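Local coordinates for protein PKS (PDB 5YDA) that probably loads acyl extender units onto an acyl carrier protein, as the acyltransferase domain of the splenocin polyketide synthase SpnD, at residues Q47-A52 against A94-V99; G233-G238 against F288-M293; G253-A258 against H348-V353. One frame throughout, in Å; residues are numbered along the deposited sequence.

All three contacts are partly buried, but they differ in place: contact 1 is centred about 30 Å from the centre of the chain, whereas the centres of contacts 2 and 3 each lie about 21 Å from it, on the opposite side. Contact 1 joins two helices by apolar packing without direct hydrogen bonds. Contacts 2 and 3 both reach the four-stranded antiparallel sheet, their centres about 13 Å apart: 233-238 with 288-293 pairs neighbouring strands, while 253-258 with 348-353 ties the other outer strand to a helix exit. Backbone bonds carry contact 2, with Arg290 bound outward to acids of helix 271-283; contact 3 adds a threonine hydroxyl bond to its backbone bridge.

Contact 1: Q47-A52 against A94-V99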
loop_
_atom_site.group_PDB
_atom_site.type_symbol
_atom_site.label_atom_id
_atom_site.label_comp_id
_atom_site.label_asym_id
_atom_site.label_seq_id
_atom_site.Cartn_x
_atom_site.Cartn_y
_atom_site.Cartn_z
ATOM N N GLN A 47 -15.316 -28.778 6.353
ATOM C CA GLN A 47 -16.352 -28.235 5.483
ATOM C C GLN A 47 -15.803 -27.840 4.113
ATOM O O GLN A 47 -16.538 -27.873 3.116
ATOM C CB GLN A 47 -17.010 -27.044 6.168
ATOM C CG GLN A 47 -18.474 -26.928 5.899
ATOM C CD GLN A 47 -19.122 -25.890 6.779
ATOM O OE1 GLN A 47 -19.665 -24.895 6.290
ATOM N NE2 GLN A 47 -19.067 -26.109 8.090
ATOM N N ALA A 48 -14.516 -27.484 4.034
ATOM C CA ALA A 48 -13.939 -27.093 2.754
ATOM C C ALA A 48 -13.641 -28.303 1.882
ATOM O O ALA A 48 -13.793 -28.240 0.655
ATOM C CB ALA A 48 -12.668 -26.271 2.968
ATOM N N HIS A 49 -13.204 -29.407 2.493
ATOM C CA HIS A 49 -13.028 -30.639 1.727
ATOM C C HIS A 49 -14.368 -31.237 1.325
ATOM O O HIS A 49 -14.477 -31.825 0.244
ATOM C CB HIS A 49 -12.208 -31.657 2.522
ATOM C CG HIS A 49 -10.820 -31.196 2.833
ATOM N ND1 HIS A 49 -10.561 -30.040 3.536
ATOM C CD2 HIS A 49 -9.613 -31.722 2.515
ATOM C CE1 HIS A 49 -9.256 -29.879 3.650
ATOM N NE2 HIS A 49 -8.657 -30.886 3.038
ATOM N N ALA A 50 -15.391 -31.094 2.175
ATOM C CA ALA A 50 -16.738 -31.520 1.799
ATOM C C ALA A 50 -17.176 -30.849 0.503
ATOM O O ALA A 50 -17.547 -31.526 -0.466
ATOM C CB ALA A 50 -17.723 -31.206 2.927
ATOM N N LEU A 51 -17.114 -29.509 0.461
ATOM C CA LEU A 51 -17.499 -28.783 -0.747
ATOM C C LEU A 51 -16.650 -29.203 -1.939
ATOM O O LEU A 51 -17.147 -29.292 -3.068
ATOM C CB LEU A 51 -17.398 -27.277 -0.511
ATOM C CG LEU A 51 -17.656 -26.393 -1.731
ATOM C CD1 LEU A 51 -19.152 -26.293 -2.068
ATOM C CD2 LEU A 51 -17.063 -25.002 -1.523
ATOM N N ALA A 52 -15.362 -29.463 -1.716
ATOM C CA ALA A 52 -14.520 -29.956 -2.798
ATOM C C ALA A 52 -15.042 -31.288 -3.322
ATOM O O ALA A 52 -15.179 -31.484 -4.535
ATOM C CB ALA A 52 -13.072 -30.092 -2.321
ATOM N N ALA A 94 -8.155 -25.866 -4.917
ATOM C CA ALA A 94 -7.848 -24.879 -3.890
ATOM C C ALA A 94 -8.533 -25.213 -2.574
ATOM O O ALA A 94 -7.992 -24.912 -1.507
ATOM C CB ALA A 94 -8.238 -23.478 -4.358
ATOM N N LEU A 95 -9.703 -25.854 -2.625
ATOM C CA LEU A 95 -10.410 -26.189 -1.393
ATOM C C LEU A 95 -9.720 -27.310 -0.619
ATOM O O LEU A 95 -9.859 -27.381 0.608
ATOM C CB LEU A 95 -11.857 -26.561 -1.707
ATOM C CG LEU A 95 -12.749 -25.389 -2.127
ATOM C CD1 LEU A 95 -13.850 -25.871 -3.049
ATOM C CD2 LEU A 95 -13.345 -24.687 -0.916
ATOM N N ARG A 96 -8.977 -28.188 -1.303
ATOM C CA ARG A 96 -8.186 -29.198 -0.597
ATOM C C ARG A 96 -7.026 -28.560 0.146
ATOM O O ARG A 96 -6.845 -28.779 1.351
ATOM C CB ARG A 96 -7.640 -30.242 -1.566
ATOM C CG ARG A 96 -8.658 -30.827 -2.472
ATOM C CD ARG A 96 -9.385 -31.952 -1.796
ATOM N NE ARG A 96 -10.395 -32.482 -2.696
ATOM C CZ ARG A 96 -10.221 -33.550 -3.462
ATOM N NH1 ARG A 96 -9.074 -34.215 -3.434
ATOM N NH2 ARG A 96 -11.201 -33.947 -4.253
ATOM N N ALA A 97 -6.209 -27.789 -0.574
ATOM C CA ALA A 97 -5.091 -27.077 0.023
ATOM C C ALA A 97 -5.533 -26.038 1.039
ATOM O O ALA A 97 -4.685 -25.519 1.773
ATOM C CB ALA A 97 -4.272 -26.405 -1.078
ATOM N N ALA A 98 -6.827 -25.727 1.100
ATOM C CA ALA A 98 -7.302 -24.609 1.901
ATOM C C ALA A 98 -6.960 -24.825 3.364
ATOM O O ALA A 98 -7.319 -25.849 3.951
ATOM C CB ALA A 98 -8.810 -24.434 1.724
ATOM N N VAL A 99 -6.246 -23.863 3.939
ATOM C CA VAL A 99 -5.919 -23.842 5.357
ATOM C C VAL A 99 -6.463 -22.533 5.933
ATOM O O VAL A 99 -6.274 -21.482 5.319
ATOM C CB VAL A 99 -4.408 -23.962 5.626
ATOM C CG1 VAL A 99 -3.877 -25.289 5.095
ATOM C CG2 VAL A 99 -3.636 -22.810 4.990
#
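Ala48 and Leu95 bring helices 43-56 and 88-97 together with their CA atoms 5.5 Å apart, and one residue further on the CA atoms of His49 and Arg96 are about as close. Leu95 is the wedge. Its CB rests 3.5 Å from the carbonyl O of Ala48 and 3.8 Å from Ala52 CB, while CD1 and CD2 both meet Leu51 CD2, the closer approach being 3.7 Å to CD1. The leucine also touches Val83 of strand 79-85, which seats helix 88-97 on the small two-stranded antiparallel sheet of an alpha/beta unit consistent with the linker between ketosynthase and acyltransferase domains. Around the apolar centre sit two polar side chains. His49, with CG anti to its carbonyl carbon (chi1 -62°), lays one ring face over Leu95 O and Arg96 CA, both offset toward the rim. Its NE2 comes to 3.3 Å from Arg96 O, but the angle is too poor for a hydrogen bond; ND1 bonds to Arg45 O within its own helix. Arg96 bends at chi2 and brings NE to 3.6 Å from Ala52 CB, which meets the guanidinium at its edge. This NE is buried without a polar partner, whereas NH2 forms a salt bridge with Glu56.

Contact 2: G233-G238 against F288-M293; sequences GGATVG and FRRLRM
With CG1 of Val237 in the cramped site between backbone N and carbonyl carbon (chi1 58°), CG2 stands trans to N and reaches CD1 of Phe288 at 3.7 Å, approaching the ring obliquely; the CG of Phe288 takes the same kind of site (chi1 66°). The backbones beneath run antiparallel, with the axes of strands 235-238 and 288-290 at 153° to each other. Gly238 and Arg289 form the hydrogen-bonded pair: Gly238 N donates to Arg289 O at 2.8 Å, and Arg289 N returns a straighter bond to Gly238 O at 2.7 Å. Val237 and Arg290 are the adjoining non-hydrogen-bonded pair. Further along, Leu291 N donates to Thr236 O at 3.0 Å, and beside that bond Leu291 CD1 packs on Thr236 CG2 at 3.8 Å. Beyond it a water spans the widening gap, accepting from Thr236 N at 2.9 Å and lying within bonding distance of the carbonyl oxygens of Leu291 and Met293. Strand 288-290 is outermost in the four-stranded antiparallel sheet of the acyltransferase, which belongs to the ferredoxin-like small subdomain usual in this family; Val237 bonds through its backbone to Val267 on the other flank. The bend of Arg290 at chi2 lays CD 3.3 Å from Thr236 O; a second bend at chi3 turns the guanidinium, with NH1 near the methyl of Ala235. NE and NH2 form salt bridges with Glu278 and Asp275 of helix 271-283, while Thr236 OG1 bonds to Ala295 O. The two acids hold the guanidinium from the helix side and would probably stabilise its positive charge, linking the sheet's outer strand to the helix that packs on it.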
loop_
_atom_site.group_PDB
_atom_site.type_symbol
_atom_site.label_atom_id
_atom_site.label_comp_id
_atom_site.label_asym_id
_atom_site.label_seq_id
_atom_site.Cartn_x
_atom_site.Cartn_y
_atom_site.Cartn_z
ATOM N N GLY A 233 19.993 16.333 -5.264
ATOM C CA GLY A 233 21.154 15.465 -5.124
ATOM C C GLY A 233 21.205 14.711 -3.795
ATOM O O GLY A 233 20.189 14.468 -3.129
ATOM N N GLY A 234 22.421 14.338 -3.413
ATOM C CA GLY A 234 22.637 13.604 -2.182
ATOM C C GLY A 234 22.349 12.121 -2.342
ATOM O O GLY A 234 22.170 11.604 -3.447
ATOM N N ALA A 235 22.280 11.434 -1.200
ATOM C CA ALA A 235 22.130 9.986 -1.200
ATOM C C ALA A 235 21.425 9.537 0.067
ATOM O O ALA A 235 21.375 10.254 1.070
ATOM C CB ALA A 235 23.480 9.278 -1.332
ATOM N N THR A 236 20.869 8.333 -0.000
ATOM C CA THR A 236 20.125 7.740 1.098
ATOM C C THR A 236 20.583 6.297 1.259
ATOM O O THR A 236 20.791 5.589 0.269
ATOM C CB THR A 236 18.596 7.793 0.858
ATOM O OG1 THR A 236 18.199 9.143 0.584
ATOM C CG2 THR A 236 17.845 7.318 2.103
ATOM N N VAL A 237 20.764 5.872 2.507
ATOM C CA VAL A 237 21.133 4.499 2.805
ATOM C C VAL A 237 20.098 3.927 3.761
ATOM O O VAL A 237 19.738 4.567 4.755
ATOM C CB VAL A 237 22.567 4.402 3.371
ATOM C CG1 VAL A 237 22.713 5.241 4.635
ATOM C CG2 VAL A 237 22.958 2.927 3.619
ATOM N N GLY A 238 19.586 2.740 3.439
ATOM C CA GLY A 238 18.713 2.022 4.354
ATOM C C GLY A 238 19.567 1.135 5.240
ATOM O O GLY A 238 20.393 0.366 4.746
ATOM N N PHE A 288 23.270 -2.905 5.715
ATOM C CA PHE A 288 22.751 -1.676 5.127
ATOM C C PHE A 288 22.690 -1.860 3.626
ATOM O O PHE A 288 23.362 -2.726 3.066
ATOM C CB PHE A 288 23.622 -0.454 5.454
ATOM C CG PHE A 288 25.005 -0.500 4.837
ATOM C CD1 PHE A 288 25.233 -0.023 3.550
ATOM C CD2 PHE A 288 26.081 -1.018 5.553
ATOM C CE1 PHE A 288 26.511 -0.075 2.981
ATOM C CE2 PHE A 288 27.363 -1.062 4.996
ATOM C CZ PHE A 288 27.579 -0.597 3.711
ATOM N N ARG A 289 21.897 -1.020 2.970
ATOM C CA ARG A 289 21.923 -1.028 1.518
ATOM C C ARG A 289 21.629 0.375 1.016
ATOM O O ARG A 289 20.673 1.016 1.465
ATOM C CB ARG A 289 20.923 -2.045 0.941
ATOM C CG ARG A 289 21.086 -2.251 -0.577
ATOM C CD ARG A 289 19.923 -3.036 -1.195
ATOM N NE ARG A 289 18.636 -2.619 -0.638
ATOM C CZ ARG A 289 17.873 -1.648 -1.143
ATOM N NH1 ARG A 289 18.265 -0.986 -2.227
ATOM N NH2 ARG A 289 16.718 -1.337 -0.568
ATOM N N ARG A 290 22.476 0.852 0.111
ATOM C CA ARG A 290 22.258 2.133 -0.544
ATOM C C ARG A 290 20.948 2.090 -1.319
ATOM O O ARG A 290 20.747 1.205 -2.157
ATOM C CB ARG A 290 23.433 2.437 -1.482
ATOM C CG ARG A 290 23.302 3.735 -2.260
ATOM C CD ARG A 290 23.526 4.931 -1.363
ATOM N NE ARG A 290 24.870 4.907 -0.794
ATOM C CZ ARG A 290 25.913 5.534 -1.331
ATOM N NH1 ARG A 290 25.754 6.237 -2.445
ATOM N NH2 ARG A 290 27.110 5.463 -0.754
ATOM N N LEU A 291 20.036 3.010 -1.016
ATOM C CA LEU A 291 18.838 3.127 -1.843
ATOM C C LEU A 291 19.252 3.576 -3.243
ATOM O O LEU A 291 20.149 4.406 -3.403
ATOM C CB LEU A 291 17.831 4.104 -1.209
ATOM C CG LEU A 291 17.368 3.776 0.233
ATOM C CD1 LEU A 291 15.999 4.382 0.573
ATOM C CD2 LEU A 291 17.342 2.274 0.506
ATOM N N ARG A 292 18.645 2.978 -4.268
ATOM C CA ARG A 292 19.141 3.218 -5.622
ATOM C C ARG A 292 18.805 4.608 -6.128
ATOM O O ARG A 292 19.510 5.111 -7.001
ATOM C CB ARG A 292 18.604 2.197 -6.640
ATOM C CG ARG A 292 18.760 0.703 -6.298
ATOM C CD ARG A 292 17.945 0.303 -5.093
ATOM N NE ARG A 292 16.563 0.745 -5.229
ATOM C CZ ARG A 292 15.749 1.069 -4.224
ATOM N NH1 ARG A 292 16.097 1.030 -2.962
ATOM N NH2 ARG A 292 14.521 1.457 -4.503
ATOM N N MET A 293 17.772 5.242 -5.602
ATOM C CA MET A 293 17.488 6.617 -6.000
ATOM C C MET A 293 18.560 7.559 -5.464
ATOM O O MET A 293 18.657 7.727 -4.239
ATOM C CB MET A 293 16.111 7.040 -5.491
ATOM C CG MET A 293 15.761 8.474 -5.828
ATOM S SD MET A 293 15.568 8.705 -7.617
ATOM C CE MET A 293 15.402 10.494 -7.682
HETATM O O HOH W 1 20.996 7.080 -2.664
#

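Contact 3: G253-A258 against H348-V353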
loop_
_atom_site.group_PDB
_atom_site.type_symbol
_atom_site.label_atom_id
_atom_site.label_comp_id
_atom_site.label_asym_id
_atom_site.label_seq_id
_atom_site.Cartn_x
_atom_site.Cartn_y
_atom_site.Cartn_z
ATOM N N GLY A 253 26.574 16.480 7.922
ATOM C CA GLY A 253 26.214 16.089 6.578
ATOM C C GLY A 253 25.234 14.938 6.483
ATOM O O GLY A 253 24.992 14.454 5.374
ATOM N N LEU A 254 24.654 14.496 7.597
ATOM C CA LEU A 254 23.717 13.382 7.595
ATOM C C LEU A 254 22.492 13.734 8.421
ATOM O O LEU A 254 22.598 14.390 9.463
ATOM C CB LEU A 254 24.346 12.092 8.162
ATOM C CG LEU A 254 25.538 11.471 7.444
ATOM C CD1 LEU A 254 26.100 10.345 8.283
ATOM C CD2 LEU A 254 25.175 10.979 6.058
ATOM N N SER A 255 21.333 13.283 7.963
ATOM C CA SER A 255 20.111 13.372 8.745
ATOM C C SER A 255 19.471 11.994 8.813
ATOM O O SER A 255 19.611 11.171 7.898
ATOM C CB SER A 255 19.092 14.382 8.150
ATOM O OG SER A 255 19.706 15.613 7.797
ATOM N N LEU A 256 18.777 11.755 9.916
ATOM C CA LEU A 256 17.918 10.590 10.052
ATOM C C LEU A 256 16.676 10.810 9.185
ATOM O O LEU A 256 15.820 11.639 9.513
ATOM C CB LEU A 256 17.553 10.396 11.524
ATOM C CG LEU A 256 16.773 9.150 11.942
ATOM C CD1 LEU A 256 17.540 7.897 11.538
ATOM C CD2 LEU A 256 16.532 9.145 13.447
ATOM N N ALA A 257 16.576 10.076 8.074
ATOM C CA ALA A 257 15.496 10.316 7.125
ATOM C C ALA A 257 14.210 9.588 7.516
ATOM O O ALA A 257 13.115 10.121 7.315
ATOM C CB ALA A 257 15.938 9.912 5.717
ATOM N N ALA A 258 14.305 8.389 8.094
ATOM C CA ALA A 258 13.113 7.623 8.450
ATOM C C ALA A 258 13.444 6.673 9.587
ATOM O O ALA A 258 14.540 6.106 9.631
ATOM C CB ALA A 258 12.572 6.810 7.258
ATOM N N HIS A 348 6.823 18.083 6.763
ATOM C CA HIS A 348 6.716 16.674 6.425
ATOM C C HIS A 348 7.837 16.248 5.484
ATOM O O HIS A 348 8.428 15.175 5.660
ATOM C CB HIS A 348 5.351 16.385 5.801
ATOM C CG HIS A 348 5.235 14.993 5.275
ATOM N ND1 HIS A 348 5.420 14.686 3.944
ATOM C CD2 HIS A 348 4.998 13.817 5.905
ATOM C CE1 HIS A 348 5.290 13.381 3.776
ATOM N NE2 HIS A 348 5.030 12.832 4.950
ATOM N N THR A 349 8.169 17.101 4.508
ATOM C CA THR A 349 9.198 16.799 3.520
ATOM C C THR A 349 10.609 16.966 4.079
ATOM O O THR A 349 11.535 16.273 3.634
ATOM C CB THR A 349 8.973 17.685 2.285
ATOM O OG1 THR A 349 7.865 17.158 1.536
ATOM C CG2 THR A 349 10.218 17.783 1.374
ATOM N N ARG A 350 10.793 17.841 5.066
ATOM C CA ARG A 350 12.119 18.054 5.635
ATOM C C ARG A 350 12.450 17.070 6.757
ATOM O O ARG A 350 13.612 16.684 6.914
ATOM C CB ARG A 350 12.231 19.491 6.157
ATOM C CG ARG A 350 13.492 19.785 6.946
ATOM C CD ARG A 350 14.732 19.640 6.092
ATOM N NE ARG A 350 15.954 19.854 6.864
ATOM C CZ ARG A 350 16.476 18.973 7.724
ATOM N NH1 ARG A 350 15.887 17.800 7.949
ATOM N NH2 ARG A 350 17.590 19.272 8.372
ATOM N N ARG A 351 11.462 16.648 7.526
ATOM C CA ARG A 351 11.702 15.989 8.797
ATOM C C ARG A 351 11.590 14.473 8.689
ATOM O O ARG A 351 11.050 13.911 7.727
ATOM C CB ARG A 351 10.731 16.520 9.855
ATOM C CG ARG A 351 11.113 17.950 10.291
ATOM C CD ARG A 351 10.181 18.540 11.323
ATOM N NE ARG A 351 9.975 17.684 12.493
ATOM C CZ ARG A 351 9.075 17.946 13.443
ATOM N NH1 ARG A 351 8.320 19.038 13.350
ATOM N NH2 ARG A 351 8.923 17.126 14.479
ATOM N N THR A 352 12.133 13.821 9.710
ATOM C CA THR A 352 12.165 12.375 9.785
ATOM C C THR A 352 10.779 11.779 9.588
ATOM O O THR A 352 9.794 12.242 10.173
ATOM C CB THR A 352 12.736 11.962 11.146
ATOM O OG1 THR A 352 14.016 12.596 11.331
ATOM C CG2 THR A 352 12.884 10.427 11.235
ATOM N N VAL A 353 10.709 10.751 8.747
ATOM C CA VAL A 353 9.498 9.941 8.637
ATOM C C VAL A 353 9.421 9.039 9.873
ATOM O O VAL A 353 10.161 8.055 9.995
ATOM C CB VAL A 353 9.484 9.122 7.335
ATOM C CG1 VAL A 353 8.262 8.247 7.261
ATOM C CG2 VAL A 353 9.525 10.053 6.117
#
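Ala257 and Thr352 lie side by side where the outer strand 254-261 of the four-stranded antiparallel sheet meets the chain leaving helix 342-350. The strand is irregular here: Ala257 and Ala258 both face Thr266, a classic beta bulge, and the end-to-end directions of the touching parts, 255 to 258 and 350 to 353, are 39° apart. Two hydrogen bonds cross. Val353 N donates to Ala257 O at 2.9 Å, nearly straight at hydrogen (173°), within a single backbone bridge that pairs Ala258 with Val353. The second comes from a side chain: with OG1 anti to the carbonyl carbon (chi1 -55°), Thr352 gives its hydroxyl proton to Leu256 O at 2.7 Å, from somewhat above the carbonyl plane. Weaker CA-H...O contacts add to these, Thr352 CA to Ala257 O at 3.5 Å and Ala258 CA to Val353 O at 3.4 Å. Apolar contact is modest. Ala258 CB meets Val353 CB at 3.9 Å, and the Val353 side chain also touches the GxSxG sequence around Ser200, which fits a nucleophile elbow, as well as His298. Other polar groups are held from outside the two segments: Arg350 forms a salt bridge with Asp303, Ser255 OG bonds to His300, and the backbone O of Arg351 takes a bond from His298 ND1. On the Leu256 side, the Thr352 methyl CG2 sits 4.2 Å from Leu256 CG.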